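Local coordinates for protein cycloalternan-forming enzyme (Listeria monocytogenes serovar 1/2a, PDB 5F7U) that belongs to glycoside hydrolase family 31, joining a TIM barrel to several beta domains, and carries bound glycans and magnesium ions, at residues Y727-Q739 / P750-P764. The protein carries 1 engineered substitution. Numbering follows the deposited sequence.
Sequences YPEDVNARDLDEQ and PIVQEGQTEKEVYLP
An amide of Gln739 bonds like a short extra strand to one edge of strand 758-763: its OE1 accepts from Tyr762 N (2.9 Å) while its NE2 donates to Tyr762 O (2.8 Å), the latter nearly straight at 172° and lying in the amide plane. Glutamine suits the place because one flat group supplies both a donor and an acceptor to the N-H and C=O of one residue. With CG between the backbone N and carbonyl carbon (chi1 65°) and the chain extended beyond, the amide reaches the strand, whose other edge pairs with strand 781-786. Both segments belong to the C-terminal beta domain of the family 31 fold, and helix 607-622 of the barrel packs on Pro750 and Val752.

Nearer the start of loop 727-739, Tyr762 of the strand, its CG anti to the backbone N (chi1 174°), sends its hydroxyl to Asp730. Tyr762 OH donates to the syn lone pair of Asp730 OD2 at a short 2.5 Å, with the carboxylate almost perpendicular to the ring. The second oxygen, OD1, accepts from Asn732 N in an Asx turn, which helps fix the carboxylate. Asn732 CB lies over one ring face in a CH-pi contact, 3.6 Å from the Tyr762 centroid, and Leu736 CD1 packs against Tyr762 CB. Next along, Pro764 lays CB over the centre of the Tyr727 ring, a proline offering a rigid CH surface to an aromatic face.

At the opposite end Lys759 NZ bonds to Glu738 O (2.9 Å) and Pro750 O, so the ammonium links both segments. Its salt bridge to Glu738 OE1 is long, but two waters connect the pair. Glu738 OE1 also receives Gln753 NE2 (2.9 Å), and Val752 CG2 presses against the carboxylate carbon.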
loop_
_atom_site.group_PDB
_atom_site.type_symbol
_atom_site.label_atom_id
_atom_site.label_comp_id
_atom_site.label_asym_id
_atom_site.label_seq_id
_atom_site.Cartn_x
_atom_site.Cartn_y
_atom_site.Cartn_z
ATOM N N TYR A 727 8.980 -10.357 -8.806
ATOM C CA TYR A 727 9.325 -11.019 -10.089
ATOM C C TYR A 727 9.428 -9.993 -11.223
ATOM O O TYR A 727 8.636 -10.031 -12.170
ATOM C CB TYR A 727 8.306 -12.121 -10.423
ATOM C CG TYR A 727 8.132 -13.121 -9.319
ATOM C CD1 TYR A 727 9.001 -14.212 -9.183
ATOM C CD2 TYR A 727 7.123 -12.956 -8.372
ATOM C CE1 TYR A 727 8.846 -15.118 -8.136
ATOM C CE2 TYR A 727 6.953 -13.866 -7.338
ATOM C CZ TYR A 727 7.827 -14.932 -7.222
ATOM O OH TYR A 727 7.646 -15.817 -6.168
ATOM N N PRO A 728 10.411 -9.066 -11.137
ATOM C CA PRO A 728 10.397 -7.960 -12.091
ATOM C C PRO A 728 10.712 -8.338 -13.531
ATOM O O PRO A 728 10.297 -7.615 -14.442
ATOM C CB PRO A 728 11.470 -7.009 -11.551
ATOM C CG PRO A 728 12.360 -7.874 -10.720
ATOM C CD PRO A 728 11.441 -8.866 -10.091
ATOM N N GLU A 729 11.407 -9.456 -13.729
ATOM C CA GLU A 729 11.757 -9.896 -15.091
ATOM C C GLU A 729 10.650 -10.696 -15.744
ATOM O O GLU A 729 10.697 -10.948 -16.953
ATOM C CB GLU A 729 13.018 -10.750 -15.075
ATOM C CG GLU A 729 14.233 -10.012 -14.547
ATOM C CD GLU A 729 15.496 -10.803 -14.735
ATOM O OE1 GLU A 729 15.413 -12.052 -14.868
ATOM O OE2 GLU A 729 16.563 -10.173 -14.774
ATOM N N ASP A 730 9.661 -11.098 -14.955
ATOM C CA ASP A 730 8.590 -11.960 -15.443
ATOM C C ASP A 730 7.569 -11.152 -16.227
ATOM O O ASP A 730 6.784 -10.401 -15.646
ATOM C CB ASP A 730 7.930 -12.693 -14.282
ATOM C CG ASP A 730 6.978 -13.798 -14.746
ATOM O OD1 ASP A 730 6.305 -13.640 -15.798
ATOM O OD2 ASP A 730 6.890 -14.819 -14.041
ATOM N N VAL A 731 7.566 -11.346 -17.546
ATOM C CA VAL A 731 6.691 -10.557 -18.431
ATOM C C VAL A 731 5.199 -10.689 -18.105
ATOM O O VAL A 731 4.410 -9.773 -18.390
ATOM C CB VAL A 731 6.965 -10.811 -19.931
ATOM C CG1 VAL A 731 8.384 -10.378 -20.267
ATOM C CG2 VAL A 731 6.747 -12.268 -20.294
ATOM N N ASN A 732 4.816 -11.814 -17.504
ATOM C CA ASN A 732 3.416 -12.022 -17.174
ATOM C C ASN A 732 2.985 -11.332 -15.886
ATOM O O ASN A 732 1.803 -11.246 -15.615
ATOM C CB ASN A 732 3.073 -13.503 -17.114
ATOM C CG ASN A 732 2.598 -14.030 -18.462
ATOM O OD1 ASN A 732 3.345 -14.697 -19.137
ATOM N ND2 ASN A 732 1.347 -13.682 -18.871
ATOM N N ALA A 733 3.958 -10.898 -15.089
ATOM C CA ALA A 733 3.695 -10.293 -13.768
ATOM C C ALA A 733 3.477 -8.787 -13.845
ATOM O O ALA A 733 3.027 -8.188 -12.873
ATOM C CB ALA A 733 4.852 -10.587 -12.819
ATOM N N ARG A 734 3.776 -8.196 -14.994
ATOM C CA ARG A 734 3.968 -6.740 -15.108
ATOM C C ARG A 734 2.721 -5.912 -14.791
ATOM O O ARG A 734 2.825 -4.866 -14.142
ATOM C CB ARG A 734 4.509 -6.369 -16.496
ATOM C CG ARG A 734 5.948 -6.834 -16.733
ATOM C CD ARG A 734 6.901 -5.926 -15.958
ATOM N NE ARG A 734 8.302 -6.319 -16.066
ATOM C CZ ARG A 734 9.150 -5.844 -16.978
ATOM N NH1 ARG A 734 8.752 -4.958 -17.903
ATOM N NH2 ARG A 734 10.421 -6.249 -16.958
ATOM N N ASP A 735 1.555 -6.380 -15.232
ATOM C CA ASP A 735 0.365 -5.538 -15.141
ATOM C C ASP A 735 -0.701 -6.076 -14.182
ATOM O O ASP A 735 -1.780 -5.482 -14.053
ATOM C CB ASP A 735 -0.248 -5.332 -16.538
ATOM C CG ASP A 735 0.698 -4.624 -17.509
ATOM O OD1 ASP A 735 1.325 -3.607 -17.159
ATOM O OD2 ASP A 735 0.784 -5.071 -18.656
ATOM N N LEU A 736 -0.393 -7.182 -13.512
ATOM C CA LEU A 736 -1.380 -7.878 -12.689
ATOM C C LEU A 736 -1.859 -7.020 -11.530
ATOM O O LEU A 736 -1.046 -6.505 -10.754
ATOM C CB LEU A 736 -0.797 -9.187 -12.156
ATOM C CG LEU A 736 -0.355 -10.196 -13.226
ATOM C CD1 LEU A 736 0.280 -11.379 -12.489
ATOM C CD2 LEU A 736 -1.505 -10.669 -14.106
ATOM N N ASP A 737 -3.180 -6.872 -11.432
ATOM C CA ASP A 737 -3.762 -6.046 -10.374
ATOM C C ASP A 737 -4.889 -6.741 -9.629
ATOM O O ASP A 737 -5.624 -6.093 -8.878
ATOM C CB ASP A 737 -4.209 -4.688 -10.952
ATOM C CG ASP A 737 -5.205 -4.824 -12.081
ATOM O OD1 ASP A 737 -5.677 -5.958 -12.383
ATOM O OD2 ASP A 737 -5.469 -3.788 -12.728
ATOM N N GLU A 738 -5.033 -8.060 -9.832
ATOM C CA GLU A 738 -6.073 -8.837 -9.167
ATOM C C GLU A 738 -5.501 -10.038 -8.419
ATOM O O GLU A 738 -6.208 -11.008 -8.107
ATOM C CB GLU A 738 -7.185 -9.250 -10.150
ATOM C CG GLU A 738 -7.781 -8.080 -10.926
ATOM C CD GLU A 738 -8.987 -8.442 -11.791
ATOM O OE1 GLU A 738 -9.396 -9.624 -11.839
ATOM O OE2 GLU A 738 -9.568 -7.503 -12.398
ATOM N N GLN A 739 -4.213 -9.946 -8.106
ATOM C CA GLN A 739 -3.548 -10.897 -7.211
ATOM C C GLN A 739 -2.342 -10.186 -6.627
ATOM O O GLN A 739 -1.932 -9.131 -7.136
ATOM C CB GLN A 739 -3.104 -12.161 -7.952
ATOM C CG GLN A 739 -2.018 -11.925 -9.009
ATOM C CD GLN A 739 -1.679 -13.207 -9.748
ATOM O OE1 GLN A 739 -2.460 -13.688 -10.555
ATOM N NE2 GLN A 739 -0.504 -13.756 -9.471
ATOM N N PRO A 750 -7.639 -12.555 -5.017
ATOM C CA PRO A 750 -9.051 -12.333 -4.711
ATOM C C PRO A 750 -9.892 -12.247 -5.983
ATOM O O PRO A 750 -9.358 -11.977 -7.064
ATOM C CB PRO A 750 -9.044 -11.003 -3.964
ATOM C CG PRO A 750 -7.884 -10.276 -4.515
ATOM C CD PRO A 750 -6.827 -11.346 -4.764
ATOM N N ILE A 751 -11.179 -12.539 -5.852
ATOM C CA ILE A 751 -12.092 -12.444 -6.986
ATOM C C ILE A 751 -12.727 -11.064 -6.887
ATOM O O ILE A 751 -13.530 -10.800 -5.966
ATOM C CB ILE A 751 -13.166 -13.567 -6.976
ATOM C CG1 ILE A 751 -12.581 -14.925 -7.387
ATOM C CG2 ILE A 751 -14.251 -13.267 -8.013
ATOM C CD1 ILE A 751 -11.699 -15.619 -6.372
ATOM N N VAL A 752 -12.357 -10.177 -7.816
ATOM C CA VAL A 752 -12.813 -8.775 -7.748
ATOM C C VAL A 752 -13.733 -8.428 -8.916
ATOM O O VAL A 752 -13.981 -7.247 -9.199
ATOM C CB VAL A 752 -11.633 -7.775 -7.681
ATOM C CG1 VAL A 752 -10.778 -8.054 -6.444
ATOM C CG2 VAL A 752 -10.789 -7.866 -8.947
ATOM N N GLN A 753 -14.247 -9.462 -9.573
ATOM C CA GLN A 753 -15.207 -9.286 -10.672
ATOM C C GLN A 753 -16.537 -9.898 -10.304
ATOM O O GLN A 753 -16.600 -11.027 -9.829
ATOM C CB GLN A 753 -14.693 -9.941 -11.949
ATOM C CG GLN A 753 -13.381 -9.350 -12.453
ATOM C CD GLN A 753 -12.830 -10.108 -13.637
ATOM O OE1 GLN A 753 -13.590 -10.597 -14.480
ATOM N NE2 GLN A 753 -11.503 -10.231 -13.712
ATOM N N GLU A 754 -17.589 -9.113 -10.506
ATOM C CA GLU A 754 -18.960 -9.534 -10.242
ATOM C C GLU A 754 -19.334 -10.755 -11.091
ATOM O O GLU A 754 -19.071 -10.789 -12.299
ATOM C CB GLU A 754 -19.891 -8.370 -10.533
ATOM C CG GLU A 754 -21.316 -8.519 -10.000
ATOM C CD GLU A 754 -22.199 -7.322 -10.355
ATOM O OE1 GLU A 754 -21.681 -6.219 -10.621
ATOM O OE2 GLU A 754 -23.433 -7.472 -10.401
ATOM N N GLY A 755 -19.930 -11.755 -10.445
ATOM C CA GLY A 755 -20.352 -12.998 -11.103
ATOM C C GLY A 755 -19.260 -14.011 -11.420
ATOM O O GLY A 755 -19.546 -15.075 -11.954
ATOM N N GLN A 756 -18.000 -13.689 -11.106
ATOM C CA GLN A 756 -16.895 -14.560 -11.476
ATOM C C GLN A 756 -16.755 -15.735 -10.505
ATOM O O GLN A 756 -16.822 -15.545 -9.287
ATOM C CB GLN A 756 -15.595 -13.756 -11.498
ATOM C CG GLN A 756 -14.358 -14.590 -11.808
ATOM C CD GLN A 756 -13.089 -13.752 -11.873
ATOM O OE1 GLN A 756 -12.977 -12.710 -11.230
ATOM N NE2 GLN A 756 -12.124 -14.217 -12.645
ATOM N N THR A 757 -16.600 -16.933 -11.058
ATOM C CA THR A 757 -16.220 -18.118 -10.279
ATOM C C THR A 757 -15.010 -18.867 -10.874
ATOM O O THR A 757 -14.411 -19.701 -10.202
ATOM C CB THR A 757 -17.396 -19.100 -10.104
ATOM O OG1 THR A 757 -17.875 -19.483 -11.394
ATOM C CG2 THR A 757 -18.560 -18.478 -9.301
ATOM N N GLU A 758 -14.631 -18.569 -12.113
ATOM C CA GLU A 758 -13.397 -19.148 -12.654
ATOM C C GLU A 758 -12.302 -18.091 -12.614
ATOM O O GLU A 758 -12.286 -17.178 -13.446
ATOM C CB GLU A 758 -13.592 -19.710 -14.074
ATOM C CG GLU A 758 -14.350 -21.039 -14.121
ATOM C CD GLU A 758 -13.573 -22.231 -13.519
ATOM O OE1 GLU A 758 -12.315 -22.182 -13.392
ATOM O OE2 GLU A 758 -14.226 -23.259 -13.186
ATOM N N LYS A 759 -11.412 -18.218 -11.635
ATOM C CA LYS A 759 -10.411 -17.182 -11.358
ATOM C C LYS A 759 -9.070 -17.549 -11.987
ATOM O O LYS A 759 -8.507 -18.606 -11.683
ATOM C CB LYS A 759 -10.263 -17.001 -9.838
ATOM C CG LYS A 759 -9.088 -16.130 -9.373
ATOM C CD LYS A 759 -9.281 -14.673 -9.793
ATOM C CE LYS A 759 -8.149 -13.841 -9.201
ATOM N NZ LYS A 759 -8.229 -12.398 -9.599
ATOM N N GLU A 760 -8.559 -16.674 -12.858
ATOM C CA GLU A 760 -7.214 -16.857 -13.421
ATOM C C GLU A 760 -6.210 -16.455 -12.364
ATOM O O GLU A 760 -6.383 -15.410 -11.710
ATOM C CB GLU A 760 -7.015 -15.963 -14.644
ATOM C CG GLU A 760 -7.667 -16.507 -15.893
ATOM C CD GLU A 760 -7.432 -15.628 -17.120
ATOM O OE1 GLU A 760 -6.685 -14.625 -17.062
ATOM O OE2 GLU A 760 -8.015 -15.939 -18.153
ATOM N N VAL A 761 -5.191 -17.292 -12.154
ATOM C CA VAL A 761 -4.103 -16.953 -11.231
ATOM C C VAL A 761 -2.791 -17.134 -11.967
ATOM O O VAL A 761 -2.495 -18.249 -12.425
ATOM C CB VAL A 761 -4.080 -17.844 -9.966
ATOM C CG1 VAL A 761 -3.010 -17.335 -8.989
ATOM C CG2 VAL A 761 -5.444 -17.872 -9.275
ATOM N N TYR A 762 -2.004 -16.071 -12.089
ATOM C CA TYR A 762 -0.698 -16.252 -12.711
ATOM C C TYR A 762 0.278 -16.773 -11.649
ATOM O O TYR A 762 0.438 -16.136 -10.585
ATOM C CB TYR A 762 -0.135 -14.962 -13.377
ATOM C CG TYR A 762 1.277 -15.263 -13.854
ATOM C CD1 TYR A 762 1.494 -16.152 -14.925
ATOM C CD2 TYR A 762 2.395 -14.777 -13.158
ATOM C CE1 TYR A 762 2.773 -16.490 -15.326
ATOM C CE2 TYR A 762 3.688 -15.110 -13.550
ATOM C CZ TYR A 762 3.870 -15.981 -14.623
ATOM O OH TYR A 762 5.137 -16.338 -15.028
ATOM N N LEU A 763 0.908 -17.925 -11.926
ATOM C CA LEU A 763 1.896 -18.482 -11.017
ATOM C C LEU A 763 3.291 -18.291 -11.579
ATOM O O LEU A 763 3.605 -18.860 -12.624
ATOM C CB LEU A 763 1.634 -19.972 -10.761
ATOM C CG LEU A 763 0.272 -20.312 -10.154
ATOM C CD1 LEU A 763 0.150 -21.831 -10.082
ATOM C CD2 LEU A 763 0.063 -19.668 -8.783
ATOM N N PRO A 764 4.131 -17.503 -10.885
ATOM C CA PRO A 764 5.532 -17.394 -11.299
ATOM C C PRO A 764 6.263 -18.723 -11.178
ATOM O O PRO A 764 5.763 -19.663 -10.560
ATOM C CB PRO A 764 6.126 -16.401 -10.298
ATOM C CG PRO A 764 4.953 -15.640 -9.783
ATOM C CD PRO A 764 3.861 -16.679 -9.693
HETATM O O HOH W 1 -10.938 -11.300 -10.115
HETATM O O HOH W 2 -7.926 -11.919 -12.387
HETATM O O HOH W 3 -5.134 -12.916 -10.922
#